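Local coordinates for protein inactive poly [ADP-ribose] polymerase RCD1 (Arabidopsis thaliana, PDB 5NGO) that is an inactive relative of the poly(ADP-ribose) polymerases that a downy mildew effector binds in order to suppress plant immunity, at residues A[14-19]-A[26-31]; A[63-68]-A[161-166]; A[98-103]-A[124-129]. All blocks are in the same frame, centred on the assembly; numbering follows the deposited sequence.

Overall arrangement
From the N terminus, interaction 1 closes first: helix 9-19 turns back through a six-residue loop, and its 14-19 part packs on the residues that lead into and begin strand 28-33, at one edge of the sheet. Interaction 2 opens only afterwards, bringing together 63-68 and 161-166 across more than ninety residues. Interaction 3, between 98-103 and 124-129, is nested wholly inside that larger loop, the two centres about 3 Å apart. Strand 62-68 lies between the two strands of interaction 3, and strand 98-102 between the two of interaction 2. Interaction 1, its centre about 18 Å from that of interaction 2 and 16 Å from that of interaction 3, packs helix 9-19 against the same sheet.

Interaction 1: residues A[14-19]-A[26-31]; sequences KMFAVG and VPVLDV
The ring of Phe16 meets two valines, Val26 and Val28, whose methyls straddle its CD2-CE2 bond, one on either side of the ring plane. CD2 of Phe16 lies 3.7 Å from CG2 of Val28, and CE2 of Phe16 lies 3.8 Å from CG2 of Val26. Both methyls come in obliquely. In Val26 this CG2 is the branch anti to the backbone N, whereas in Val28 it is the one anti to the carbonyl carbon. Phe16 has CG swung anti to the backbone N (chi1 -171°), which carries the ring from the helix to the 26-28 backbone. Val26, in the loop leading into the strand, and Val28, its first residue, alternate with Pro27, whose side chain points away, as expected of an extended chain. The residue types suit the place: a long flat ring spans the distance from the helix, while compact branched valines fit against it without polar groups that would need partners. No hydrogen bond crosses the contact. Helix 9-19 keeps its own bonding, as in Val18 N to Lys14 O at 3.0 Å. Beyond the valines, a classic beta bulge interrupts the strand, with Leu29 and Asp30 opposite the single residue Arg181 of strand 174-182. Phe16 also meets Trp66 edge-to-face and touches Phe182, Val180 and Met123, tying the helix to strands 62-68, 121-129 and 174-182 as well as 28-33.

Interaction 2: residues A[63-68]-A[161-166]; sequences RYAWLP and KNYIVW
Strands 63-68 and 162-165 run almost perpendicular to each other, their N-to-C directions 85° apart and their axes 8.5 Å at closest approach. They belong to the strongly twisted sheet of the PARP-type ADP-ribosyl fold, where strand 98-102 lies between them in the strand order. Ala65 and Tyr163 are the nearest backbone positions, and their CA atoms are 8.0 Å apart; no backbone atoms pair directly, and side chains and a water bridge the distance. Tyr163 does most of the bridging. Its CB points toward strand 63-68, and a chi1 of -58°, with CG anti to the carbonyl carbon, brings the CD2/CE2 edge of the ring to Ala65, where CD2 of Tyr163 comes 3.7 Å from CB of Ala65. The methyl lies at the edge of the ring, near its plane; so small a residue suits a position where a large ring arrives beside a strand. Farther along, the aliphatic part of Arg63 passes by the phenol end, with CD of Arg63 3.6 Å from OH of Tyr163. The guanidinium stands nearly upright to the ring, and Tyr163 OH lies at its edge, in its plane. NH1 of Arg63 gives that oxygen a straight but weak hydrogen bond of 3.5 Å, while Arg63 NE is engaged by Asn61 OD1. A water at the ring edge connects the two strands again, lying 2.7 Å from both Tyr64 O, to which it donates, and Tyr163 OH.

Interaction 3: residues A[98-103]-A[124-129]; sequences IHLTAA and VLCRVI
In three consecutive antiparallel strands of the sheet, Leu100 of strand 98-102 reaches past the central strand 62-68 to touch Cys126 and Val128 of strand 121-129. The two flanking strands, 98-102 and 121-129, share no hydrogen bond; each bonds through its backbone to the strand between them, and the nearest backbone pair, Leu100 with Cys126, has its CA atoms 8.8 Å apart. One methyl of Leu100 makes both contacts. Its CD2 is 4.0 Å from CG2 of Val128, where the two side chains meet tip to tip, and the same Leu100 CD2 is 4.1 Å from SG of Cys126. CB of Leu100 points toward the 124-129 segment, and chi1 of -58° together with chi2 of 98° places CD2 at Cys126 and Val128. This is the buried middle of the sheet of the PARP catalytic domain; the centre of the contact lies about 2 Å from the centre of the chain. Cys126 and Val128 are two positions apart on their strand, so both point to the same face, while Arg127 between them points away and forms a salt bridge with Glu177. Leucine suits its place because its length crosses the width of the middle strand, where the small side chain of Ala65 touches both Leu100 and Val128. Valine and cysteine, both compact and largely apolar, meet that end with little bulk. Val165 of strand 162-165 rests on both Leu100 and Val128.

Interaction 1: residues A[14-19]-A[26-31]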
ATOM      1  N   LYS A  14       5.820  -6.205 -14.207  1.00 50.75           N
ATOM      2  CA  LYS A  14       5.123  -7.463 -14.464  1.00 54.05           C
ATOM      3  C   LYS A  14       3.976  -7.721 -13.484  1.00 53.67           C
ATOM      4  O   LYS A  14       2.886  -8.097 -13.907  1.00 55.53           O
ATOM      5  CB  LYS A  14       6.109  -8.637 -14.462  1.00 58.60           C
ATOM      6  CG  LYS A  14       6.747  -8.823 -15.835  1.00 64.51           C
ATOM      7  CD  LYS A  14       8.228  -9.234 -15.847  1.00 67.98           C
ATOM      8  CE  LYS A  14       8.919  -8.684 -17.098  1.00 69.20           C
ATOM      9  NZ  LYS A  14       9.973  -9.585 -17.641  1.00 72.73           N
ATOM     10  N   MET A  15       4.222  -7.515 -12.194  1.00 51.12           N
ATOM     11  CA  MET A  15       3.160  -7.562 -11.170  1.00 51.37           C
ATOM     12  C   MET A  15       1.966  -6.675 -11.527  1.00 48.66           C
ATOM     13  O   MET A  15       0.818  -7.092 -11.390  1.00 52.40           O
ATOM     14  CB  MET A  15       3.690  -7.130  -9.796  1.00 52.66           C
ATOM     15  CG  MET A  15       3.951  -8.275  -8.820  1.00 55.94           C
ATOM     16  SD  MET A  15       4.225  -7.640  -7.147  1.00 59.59           S
ATOM     17  CE  MET A  15       5.917  -7.090  -7.264  1.00 58.36           C
ATOM     18  N   PHE A  16       2.244  -5.450 -11.953  1.00 45.54           N
ATOM     19  CA  PHE A  16       1.195  -4.495 -12.306  1.00 44.61           C
ATOM     20  C   PHE A  16       0.455  -4.894 -13.591  1.00 45.89           C
ATOM     21  O   PHE A  16      -0.768  -4.734 -13.677  1.00 46.80           O
ATOM     22  CB  PHE A  16       1.778  -3.088 -12.457  1.00 43.09           C
ATOM     23  CG  PHE A  16       0.735  -2.022 -12.611  1.00 42.01           C
ATOM     24  CD1 PHE A  16       0.155  -1.445 -11.495  1.00 41.94           C
ATOM     25  CD2 PHE A  16       0.329  -1.597 -13.874  1.00 42.48           C
ATOM     26  CE1 PHE A  16      -0.815  -0.460 -11.628  1.00 42.69           C
ATOM     27  CE2 PHE A  16      -0.652  -0.620 -14.001  1.00 42.48           C
ATOM     28  CZ  PHE A  16      -1.220  -0.053 -12.877  1.00 42.62           C
ATOM     29  N   ALA A  17       1.194  -5.404 -14.577  1.00 47.44           N
ATOM     30  CA  ALA A  17       0.602  -5.815 -15.863  1.00 51.17           C
ATOM     31  C   ALA A  17      -0.331  -7.021 -15.713  1.00 53.24           C
ATOM     32  O   ALA A  17      -1.465  -6.980 -16.194  1.00 54.42           O
ATOM     33  CB  ALA A  17       1.689  -6.110 -16.894  1.00 51.11           C
ATOM     34  N   VAL A  18       0.136  -8.074 -15.021  1.00 54.41           N
ATOM     35  CA  VAL A  18      -0.689  -9.265 -14.814  1.00 56.08           C
ATOM     36  C   VAL A  18      -1.882  -8.896 -13.920  1.00 56.39           C
ATOM     37  O   VAL A  18      -3.007  -9.313 -14.187  1.00 59.96           O
ATOM     38  CB  VAL A  18       0.096 -10.455 -14.203  1.00 57.69           C
ATOM     39  CG1 VAL A  18       1.264 -10.866 -15.090  1.00 58.48           C
ATOM     40  CG2 VAL A  18       0.519 -10.160 -12.779  1.00 59.78           C
ATOM     41  N   GLY A  19      -1.637  -8.081 -12.896  1.00 53.05           N
ATOM     42  CA  GLY A  19      -2.668  -7.674 -11.952  1.00 51.82           C
ATOM     43  C   GLY A  19      -3.716  -6.712 -12.443  1.00 51.74           C
ATOM     44  O   GLY A  19      -4.710  -6.544 -11.761  1.00 54.23           O
ATOM     45  N   VAL A  26      -3.641  -1.552 -20.561  1.00 59.05           N
ATOM     46  CA  VAL A  26      -3.172  -0.694 -19.480  1.00 55.69           C
ATOM     47  C   VAL A  26      -1.691  -0.401 -19.674  1.00 53.62           C
ATOM     48  O   VAL A  26      -0.847  -1.075 -19.107  1.00 53.04           O
ATOM     49  CB  VAL A  26      -3.439  -1.297 -18.071  1.00 53.84           C
ATOM     50  CG1 VAL A  26      -3.058  -2.766 -17.904  1.00 55.47           C
ATOM     51  CG2 VAL A  26      -2.970  -0.283 -16.993  1.00 51.88           C
ATOM     52  N   PRO A  27      -1.368   0.619 -20.486  1.00 53.53           N
ATOM     53  CA  PRO A  27       0.053   0.883 -20.745  1.00 53.12           C
ATOM     54  C   PRO A  27       0.775   1.421 -19.509  1.00 51.09           C
ATOM     55  O   PRO A  27       0.263   2.312 -18.834  1.00 49.60           O
ATOM     56  CB  PRO A  27       0.017   1.903 -21.892  1.00 54.53           C
ATOM     57  CG  PRO A  27      -1.318   2.570 -21.799  1.00 55.30           C
ATOM     58  CD  PRO A  27      -2.249   1.522 -21.265  1.00 55.59           C
ATOM     59  N   VAL A  28       1.928   0.830 -19.218  1.00 50.98           N
ATOM     60  CA  VAL A  28       2.805   1.270 -18.146  1.00 49.13           C
ATOM     61  C   VAL A  28       3.841   2.198 -18.756  1.00 49.97           C
ATOM     62  O   VAL A  28       4.700   1.751 -19.517  1.00 52.17           O
ATOM     63  CB  VAL A  28       3.503   0.082 -17.456  1.00 48.25           C
ATOM     64  CG1 VAL A  28       4.547   0.572 -16.455  1.00 48.23           C
ATOM     65  CG2 VAL A  28       2.471  -0.779 -16.742  1.00 48.03           C
ATOM     66  N   LEU A  29       3.773   3.471 -18.400  1.00 49.75           N
ATOM     67  CA  LEU A  29       4.717   4.461 -18.893  1.00 49.99           C
ATOM     68  C   LEU A  29       6.077   4.400 -18.175  1.00 48.74           C
ATOM     69  O   LEU A  29       7.107   4.633 -18.797  1.00 47.70           O
ATOM     70  CB  LEU A  29       4.144   5.865 -18.747  1.00 51.00           C
ATOM     71  CG  LEU A  29       2.781   6.152 -19.351  1.00 52.09           C
ATOM     72  CD1 LEU A  29       2.583   7.682 -19.381  1.00 53.60           C
ATOM     73  CD2 LEU A  29       2.614   5.608 -20.749  1.00 53.39           C
ATOM     74  N   ASP A  30       6.077   4.091 -16.881  1.00 47.68           N
ATOM     75  CA  ASP A  30       7.285   4.151 -16.078  1.00 47.25           C
ATOM     76  C   ASP A  30       7.159   3.416 -14.760  1.00 43.64           C
ATOM     77  O   ASP A  30       6.073   3.321 -14.205  1.00 42.52           O
ATOM     78  CB  ASP A  30       7.655   5.644 -15.803  1.00 49.06           C
ATOM     79  CG  ASP A  30       9.115   5.819 -15.351  1.00 50.49           C
ATOM     80  OD1 ASP A  30      10.010   5.006 -15.708  1.00 52.31           O
ATOM     81  OD2 ASP A  30       9.371   6.804 -14.648  1.00 54.30           O
ATOM     82  N   VAL A  31       8.274   2.873 -14.284  1.00 42.93           N
ATOM     83  CA  VAL A  31       8.366   2.315 -12.945  1.00 42.64           C
ATOM     84  C   VAL A  31       9.587   2.970 -12.320  1.00 43.49           C
ATOM     85  O   VAL A  31      10.703   2.853 -12.850  1.00 47.10           O
ATOM     86  CB  VAL A  31       8.523   0.786 -12.961  1.00 42.58           C
ATOM     87  CG1 VAL A  31       8.691   0.254 -11.549  1.00 42.18           C
ATOM     88  CG2 VAL A  31       7.317   0.153 -13.612  1.00 42.40           C
TER

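Interaction 2: residues A[63-68]-A[161-166]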
ATOM      1  N   ARG A  63       4.306  -7.894   3.407  1.00 45.65           N
ATOM      2  CA  ARG A  63       3.667  -8.099   2.108  1.00 46.12           C
ATOM      3  C   ARG A  63       3.800  -6.879   1.227  1.00 43.40           C
ATOM      4  O   ARG A  63       3.993  -5.775   1.704  1.00 41.82           O
ATOM      5  CB  ARG A  63       2.184  -8.419   2.301  1.00 49.11           C
ATOM      6  CG  ARG A  63       1.942  -9.878   2.590  1.00 51.79           C
ATOM      7  CD  ARG A  63       0.775 -10.089   3.516  1.00 54.47           C
ATOM      8  NE  ARG A  63       0.769 -11.479   4.011  1.00 58.84           N
ATOM      9  CZ  ARG A  63      -0.100 -12.430   3.665  1.00 60.69           C
ATOM     10  NH1 ARG A  63      -1.120 -12.170   2.809  1.00 61.47           N
ATOM     11  NH2 ARG A  63       0.013 -13.628   4.223  1.00 63.99           N
ATOM     12  N   TYR A  64       3.739  -7.109  -0.078  1.00 43.33           N
ATOM     13  CA  TYR A  64       3.651  -6.000  -1.020  1.00 41.79           C
ATOM     14  C   TYR A  64       2.192  -5.648  -1.179  1.00 41.09           C
ATOM     15  O   TYR A  64       1.329  -6.528  -1.134  1.00 42.44           O
ATOM     16  CB  TYR A  64       4.312  -6.332  -2.343  1.00 42.34           C
ATOM     17  CG  TYR A  64       5.819  -6.198  -2.311  1.00 43.53           C
ATOM     18  CD1 TYR A  64       6.428  -4.948  -2.232  1.00 44.33           C
ATOM     19  CD2 TYR A  64       6.644  -7.329  -2.305  1.00 46.06           C
ATOM     20  CE1 TYR A  64       7.788  -4.793  -2.246  1.00 46.21           C
ATOM     21  CE2 TYR A  64       8.018  -7.211  -2.266  1.00 46.98           C
ATOM     22  CZ  TYR A  64       8.585  -5.937  -2.211  1.00 48.49           C
ATOM     23  OH  TYR A  64       9.949  -5.835  -2.282  1.00 51.87           O
ATOM     24  N   ALA A  65       1.896  -4.360  -1.313  1.00 39.84           N
ATOM     25  CA  ALA A  65       0.529  -3.898  -1.527  1.00 39.43           C
ATOM     26  C   ALA A  65       0.532  -2.593  -2.305  1.00 38.06           C
ATOM     27  O   ALA A  65       1.521  -1.864  -2.280  1.00 38.58           O
ATOM     28  CB  ALA A  65      -0.159  -3.715  -0.180  1.00 40.47           C
ATOM     29  N   TRP A  66      -0.566  -2.313  -2.996  1.00 37.90           N
ATOM     30  CA  TRP A  66      -0.669  -1.161  -3.872  1.00 37.41           C
ATOM     31  C   TRP A  66      -1.455  -0.053  -3.180  1.00 39.25           C
ATOM     32  O   TRP A  66      -2.511  -0.309  -2.573  1.00 41.62           O
ATOM     33  CB  TRP A  66      -1.377  -1.506  -5.172  1.00 36.92           C
ATOM     34  CG  TRP A  66      -0.707  -2.561  -5.972  1.00 36.09           C
ATOM     35  CD1 TRP A  66      -1.028  -3.874  -6.034  1.00 36.42           C
ATOM     36  CD2 TRP A  66       0.411  -2.385  -6.841  1.00 35.22           C
ATOM     37  NE1 TRP A  66      -0.180  -4.538  -6.868  1.00 38.01           N
ATOM     38  CE2 TRP A  66       0.722  -3.642  -7.378  1.00 37.66           C
ATOM     39  CE3 TRP A  66       1.183  -1.283  -7.219  1.00 35.07           C
ATOM     40  CZ2 TRP A  66       1.767  -3.835  -8.283  1.00 37.54           C
ATOM     41  CZ3 TRP A  66       2.218  -1.460  -8.090  1.00 35.36           C
ATOM     42  CH2 TRP A  66       2.504  -2.737  -8.622  1.00 36.62           C
ATOM     43  N   LEU A  67      -0.916   1.162  -3.259  1.00 38.57           N
ATOM     44  CA  LEU A  67      -1.536   2.344  -2.694  1.00 39.32           C
ATOM     45  C   LEU A  67      -1.856   3.334  -3.816  1.00 38.76           C
ATOM     46  O   LEU A  67      -0.937   3.835  -4.468  1.00 39.21           O
ATOM     47  CB  LEU A  67      -0.557   2.996  -1.686  1.00 38.38           C
ATOM     48  CG  LEU A  67      -1.047   4.267  -0.989  1.00 39.13           C
ATOM     49  CD1 LEU A  67      -2.310   4.015  -0.161  1.00 39.30           C
ATOM     50  CD2 LEU A  67       0.070   4.781  -0.075  1.00 39.34           C
ATOM     51  N   PRO A  68      -3.133   3.635  -4.061  1.00 41.07           N
ATOM     52  CA  PRO A  68      -3.463   4.681  -5.039  1.00 42.21           C
ATOM     53  C   PRO A  68      -2.919   6.020  -4.635  1.00 45.21           C
ATOM     54  O   PRO A  68      -3.019   6.390  -3.436  1.00 46.06           O
ATOM     55  CB  PRO A  68      -4.987   4.700  -5.053  1.00 42.70           C
ATOM     56  CG  PRO A  68      -5.421   3.382  -4.431  1.00 42.75           C
ATOM     57  CD  PRO A  68      -4.344   2.983  -3.516  1.00 41.67           C
ATOM     58  N   LYS A 161      -7.854  -9.191  -0.752  1.00 63.66           N
ATOM     59  CA  LYS A 161      -8.010  -8.110  -1.708  1.00 62.29           C
ATOM     60  C   LYS A 161      -7.673  -6.739  -1.132  1.00 59.62           C
ATOM     61  O   LYS A 161      -7.148  -5.903  -1.866  1.00 58.27           O
ATOM     62  CB  LYS A 161      -9.436  -8.101  -2.272  1.00 63.48           C
ATOM     63  CG  LYS A 161      -9.681  -9.222  -3.262  1.00 66.96           C
ATOM     64  CD  LYS A 161     -10.809  -8.852  -4.247  1.00 70.90           C
ATOM     65  CE  LYS A 161     -11.216 -10.028  -5.109  1.00 73.27           C
ATOM     66  NZ  LYS A 161     -11.859 -11.132  -4.358  1.00 74.67           N
ATOM     67  N   ASN A 162      -7.960  -6.510   0.148  1.00 58.66           N
ATOM     68  CA  ASN A 162      -7.761  -5.215   0.779  1.00 58.32           C
ATOM     69  C   ASN A 162      -7.074  -5.404   2.122  1.00 55.01           C
ATOM     70  O   ASN A 162      -7.458  -6.270   2.901  1.00 54.02           O
ATOM     71  CB  ASN A 162      -9.095  -4.499   1.002  1.00 62.31           C
ATOM     72  CG  ASN A 162      -9.868  -4.297  -0.274  1.00 65.77           C
ATOM     73  OD1 ASN A 162      -9.831  -3.212  -0.860  1.00 70.30           O
ATOM     74  ND2 ASN A 162     -10.563  -5.346  -0.725  1.00 70.55           N
ATOM     75  N   TYR A 163      -6.075  -4.555   2.373  1.00 50.53           N
ATOM     76  CA  TYR A 163      -5.470  -4.436   3.687  1.00 48.98           C
ATOM     77  C   TYR A 163      -5.844  -3.088   4.270  1.00 49.02           C
ATOM     78  O   TYR A 163      -5.972  -2.104   3.530  1.00 49.15           O
ATOM     79  CB  TYR A 163      -3.962  -4.503   3.587  1.00 45.99           C
ATOM     80  CG  TYR A 163      -3.393  -5.753   2.951  1.00 44.82           C
ATOM     81  CD1 TYR A 163      -3.670  -7.004   3.452  1.00 44.68           C
ATOM     82  CD2 TYR A 163      -2.532  -5.662   1.864  1.00 43.47           C
ATOM     83  CE1 TYR A 163      -3.184  -8.156   2.826  1.00 44.89           C
ATOM     84  CE2 TYR A 163      -2.000  -6.774   1.270  1.00 43.40           C
ATOM     85  CZ  TYR A 163      -2.318  -8.033   1.768  1.00 43.37           C
ATOM     86  OH  TYR A 163      -1.750  -9.133   1.189  1.00 44.03           O
ATOM     87  N   ILE A 164      -6.060  -3.061   5.584  1.00 48.85           N
ATOM     88  CA  ILE A 164      -6.297  -1.818   6.316  1.00 49.31           C
ATOM     89  C   ILE A 164      -5.154  -1.716   7.302  1.00 46.36           C
ATOM     90  O   ILE A 164      -4.980  -2.603   8.134  1.00 46.64           O
ATOM     91  CB  ILE A 164      -7.621  -1.850   7.110  1.00 54.36           C
ATOM     92  CG1 ILE A 164      -8.817  -2.156   6.208  1.00 58.68           C
ATOM     93  CG2 ILE A 164      -7.843  -0.530   7.838  1.00 55.92           C
ATOM     94  CD1 ILE A 164      -9.239  -1.006   5.326  1.00 60.82           C
ATOM     95  N   VAL A 165      -4.358  -0.656   7.190  1.00 43.67           N
ATOM     96  CA  VAL A 165      -3.329  -0.350   8.178  1.00 42.54           C
ATOM     97  C   VAL A 165      -3.877   0.780   9.039  1.00 43.75           C
ATOM     98  O   VAL A 165      -4.258   1.841   8.515  1.00 42.92           O
ATOM     99  CB  VAL A 165      -2.010   0.053   7.509  1.00 40.81           C
ATOM    100  CG1 VAL A 165      -1.009   0.545   8.533  1.00 41.31           C
ATOM    101  CG2 VAL A 165      -1.456  -1.112   6.715  1.00 39.89           C
ATOM    102  N   TRP A 166      -3.923   0.552  10.357  1.00 44.73           N
ATOM    103  CA  TRP A 166      -4.527   1.541  11.294  1.00 46.82           C
ATOM    104  C   TRP A 166      -3.675   2.806  11.360  1.00 45.72           C
ATOM    105  O   TRP A 166      -2.468   2.756  11.149  1.00 44.57           O
ATOM    106  CB  TRP A 166      -4.702   0.954  12.695  1.00 47.53           C
ATOM    107  CG  TRP A 166      -5.398  -0.362  12.670  1.00 48.18           C
ATOM    108  CD1 TRP A 166      -4.871  -1.587  13.001  1.00 47.95           C
ATOM    109  CD2 TRP A 166      -6.730  -0.607  12.211  1.00 48.09           C
ATOM    110  NE1 TRP A 166      -5.808  -2.564  12.807  1.00 48.97           N
ATOM    111  CE2 TRP A 166      -6.954  -1.992  12.315  1.00 48.96           C
ATOM    112  CE3 TRP A 166      -7.756   0.217  11.729  1.00 49.32           C
ATOM    113  CZ2 TRP A 166      -8.176  -2.576  11.971  1.00 51.42           C
ATOM    114  CZ3 TRP A 166      -8.965  -0.355  11.383  1.00 50.91           C
ATOM    115  CH2 TRP A 166      -9.170  -1.744  11.507  1.00 51.98           C
TER
HETATM  116  O   HOH W   1      -0.100  -8.752  -0.909  1.00 38.24           O

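Interaction 3: residues A[98-103]-A[124-129]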
ATOM      1  N   ILE A  98      -5.296   3.471   6.488  1.00 54.26           N
ATOM      2  CA  ILE A  98      -4.840   3.495   5.093  1.00 52.52           C
ATOM      3  C   ILE A  98      -5.300   2.193   4.453  1.00 50.45           C
ATOM      4  O   ILE A  98      -5.045   1.112   4.987  1.00 51.97           O
ATOM      5  CB  ILE A  98      -3.306   3.719   4.958  1.00 53.27           C
ATOM      6  CG1 ILE A  98      -2.907   5.125   5.420  1.00 56.52           C
ATOM      7  CG2 ILE A  98      -2.798   3.524   3.522  1.00 50.94           C
ATOM      8  CD1 ILE A  98      -2.909   5.289   6.910  1.00 58.58           C
ATOM      9  N   HIS A  99      -5.996   2.301   3.316  1.00 49.54           N
ATOM     10  CA  HIS A  99      -6.502   1.144   2.567  1.00 49.41           C
ATOM     11  C   HIS A  99      -5.544   0.855   1.425  1.00 45.71           C
ATOM     12  O   HIS A  99      -5.253   1.747   0.597  1.00 48.01           O
ATOM     13  CB  HIS A  99      -7.888   1.444   2.006  1.00 52.30           C
ATOM     14  CG  HIS A  99      -8.952   1.508   3.057  1.00 55.84           C
ATOM     15  ND1 HIS A  99      -8.841   2.294   4.182  1.00 57.27           N
ATOM     16  CD2 HIS A  99     -10.159   0.899   3.146  1.00 58.26           C
ATOM     17  CE1 HIS A  99      -9.922   2.169   4.923  1.00 60.31           C
ATOM     18  NE2 HIS A  99     -10.737   1.318   4.323  1.00 61.07           N
ATOM     19  N   LEU A 100      -5.031  -0.374   1.377  1.00 43.45           N
ATOM     20  CA  LEU A 100      -4.165  -0.805   0.294  1.00 41.94           C
ATOM     21  C   LEU A 100      -4.734  -2.042  -0.349  1.00 42.47           C
ATOM     22  O   LEU A 100      -5.461  -2.801   0.281  1.00 45.52           O
ATOM     23  CB  LEU A 100      -2.750  -1.111   0.790  1.00 40.84           C
ATOM     24  CG  LEU A 100      -2.013   0.010   1.488  1.00 40.76           C
ATOM     25  CD1 LEU A 100      -2.137  -0.160   3.011  1.00 42.62           C
ATOM     26  CD2 LEU A 100      -0.560   0.044   1.080  1.00 39.94           C
ATOM     27  N   THR A 101      -4.345  -2.243  -1.607  1.00 42.26           N
ATOM     28  CA  THR A 101      -4.817  -3.354  -2.380  1.00 42.88           C
ATOM     29  C   THR A 101      -3.734  -4.441  -2.391  1.00 42.82           C
ATOM     30  O   THR A 101      -2.533  -4.143  -2.441  1.00 41.50           O
ATOM     31  CB  THR A 101      -5.145  -2.906  -3.800  1.00 43.62           C
ATOM     32  OG1 THR A 101      -6.220  -1.957  -3.798  1.00 45.00           O
ATOM     33  CG2 THR A 101      -5.450  -4.095  -4.681  1.00 45.15           C
ATOM     34  N   ALA A 102      -4.150  -5.716  -2.298  1.00 42.76           N
ATOM     35  CA  ALA A 102      -3.195  -6.809  -2.260  1.00 43.05           C
ATOM     36  C   ALA A 102      -2.395  -6.869  -3.579  1.00 43.66           C
ATOM     37  O   ALA A 102      -2.866  -6.381  -4.633  1.00 43.23           O
ATOM     38  CB  ALA A 102      -3.896  -8.109  -2.031  1.00 43.90           C
ATOM     39  N   ALA A 103      -1.188  -7.469  -3.493  1.00 44.49           N
ATOM     40  CA  ALA A 103      -0.234  -7.506  -4.590  1.00 44.64           C
ATOM     41  C   ALA A 103      -0.779  -7.974  -5.959  1.00 47.88           C
ATOM     42  O   ALA A 103      -0.381  -7.450  -7.005  1.00 47.62           O
ATOM     43  CB  ALA A 103       0.961  -8.368  -4.207  1.00 44.37           C
ATOM     44  N   VAL A 124       1.400   3.465  -6.050  1.00 41.74           N
ATOM     45  CA  VAL A 124       2.633   3.213  -5.303  1.00 41.48           C
ATOM     46  C   VAL A 124       2.645   1.759  -4.820  1.00 39.48           C
ATOM     47  O   VAL A 124       1.655   1.294  -4.253  1.00 40.85           O
ATOM     48  CB  VAL A 124       2.753   4.173  -4.097  1.00 42.08           C
ATOM     49  CG1 VAL A 124       3.985   3.884  -3.270  1.00 43.15           C
ATOM     50  CG2 VAL A 124       2.797   5.609  -4.565  1.00 42.03           C
ATOM     51  N   LEU A 125       3.741   1.044  -5.057  1.00 38.51           N
ATOM     52  CA  LEU A 125       3.943  -0.278  -4.467  1.00 38.53           C
ATOM     53  C   LEU A 125       4.642  -0.096  -3.113  1.00 37.17           C
ATOM     54  O   LEU A 125       5.721   0.494  -3.045  1.00 36.65           O
ATOM     55  CB  LEU A 125       4.772  -1.213  -5.344  1.00 38.48           C
ATOM     56  CG  LEU A 125       4.884  -2.660  -4.851  1.00 38.28           C
ATOM     57  CD1 LEU A 125       3.538  -3.319  -4.910  1.00 39.24           C
ATOM     58  CD2 LEU A 125       5.822  -3.487  -5.695  1.00 38.47           C
ATOM     59  N   CYS A 126       4.014  -0.623  -2.063  1.00 36.16           N
ATOM     60  CA  CYS A 126       4.525  -0.524  -0.694  1.00 36.99           C
ATOM     61  C   CYS A 126       4.875  -1.881  -0.097  1.00 36.03           C
ATOM     62  O   CYS A 126       4.290  -2.901  -0.471  1.00 34.80           O
ATOM     63  CB  CYS A 126       3.465   0.073   0.207  1.00 37.88           C
ATOM     64  SG  CYS A 126       2.935   1.722  -0.222  1.00 41.17           S
ATOM     65  N   ARG A 127       5.836  -1.865   0.814  1.00 35.80           N
ATOM     66  CA  ARG A 127       6.034  -2.970   1.752  1.00 37.41           C
ATOM     67  C   ARG A 127       5.154  -2.654   2.944  1.00 36.16           C
ATOM     68  O   ARG A 127       5.159  -1.527   3.423  1.00 37.31           O
ATOM     69  CB  ARG A 127       7.476  -3.043   2.230  1.00 39.60           C
ATOM     70  CG  ARG A 127       8.519  -3.024   1.143  1.00 40.98           C
ATOM     71  CD  ARG A 127       9.843  -3.544   1.649  1.00 42.65           C
ATOM     72  NE  ARG A 127      10.929  -3.265   0.724  1.00 43.83           N
ATOM     73  CZ  ARG A 127      12.221  -3.486   0.979  1.00 44.47           C
ATOM     74  NH1 ARG A 127      12.613  -4.006   2.139  1.00 45.12           N
ATOM     75  NH2 ARG A 127      13.125  -3.228   0.034  1.00 44.37           N
ATOM     76  N   VAL A 128       4.376  -3.633   3.388  1.00 37.01           N
ATOM     77  CA  VAL A 128       3.491  -3.479   4.530  1.00 38.91           C
ATOM     78  C   VAL A 128       3.784  -4.588   5.524  1.00 40.35           C
ATOM     79  O   VAL A 128       3.830  -5.769   5.157  1.00 40.54           O
ATOM     80  CB  VAL A 128       2.005  -3.559   4.136  1.00 39.32           C
ATOM     81  CG1 VAL A 128       1.119  -3.257   5.329  1.00 39.73           C
ATOM     82  CG2 VAL A 128       1.706  -2.620   2.976  1.00 40.23           C
ATOM     83  N   ILE A 129       3.963  -4.192   6.781  1.00 41.63           N
ATOM     84  CA  ILE A 129       4.083  -5.131   7.895  1.00 42.94           C
ATOM     85  C   ILE A 129       2.671  -5.446   8.363  1.00 43.33           C
ATOM     86  O   ILE A 129       2.044  -4.662   9.076  1.00 41.32           O
ATOM     87  CB  ILE A 129       4.892  -4.533   9.048  1.00 43.44           C
ATOM     88  CG1 ILE A 129       6.323  -4.222   8.585  1.00 44.22           C
ATOM     89  CG2 ILE A 129       4.922  -5.485  10.239  1.00 45.05           C
ATOM     90  CD1 ILE A 129       7.070  -3.274   9.517  1.00 44.63           C
TER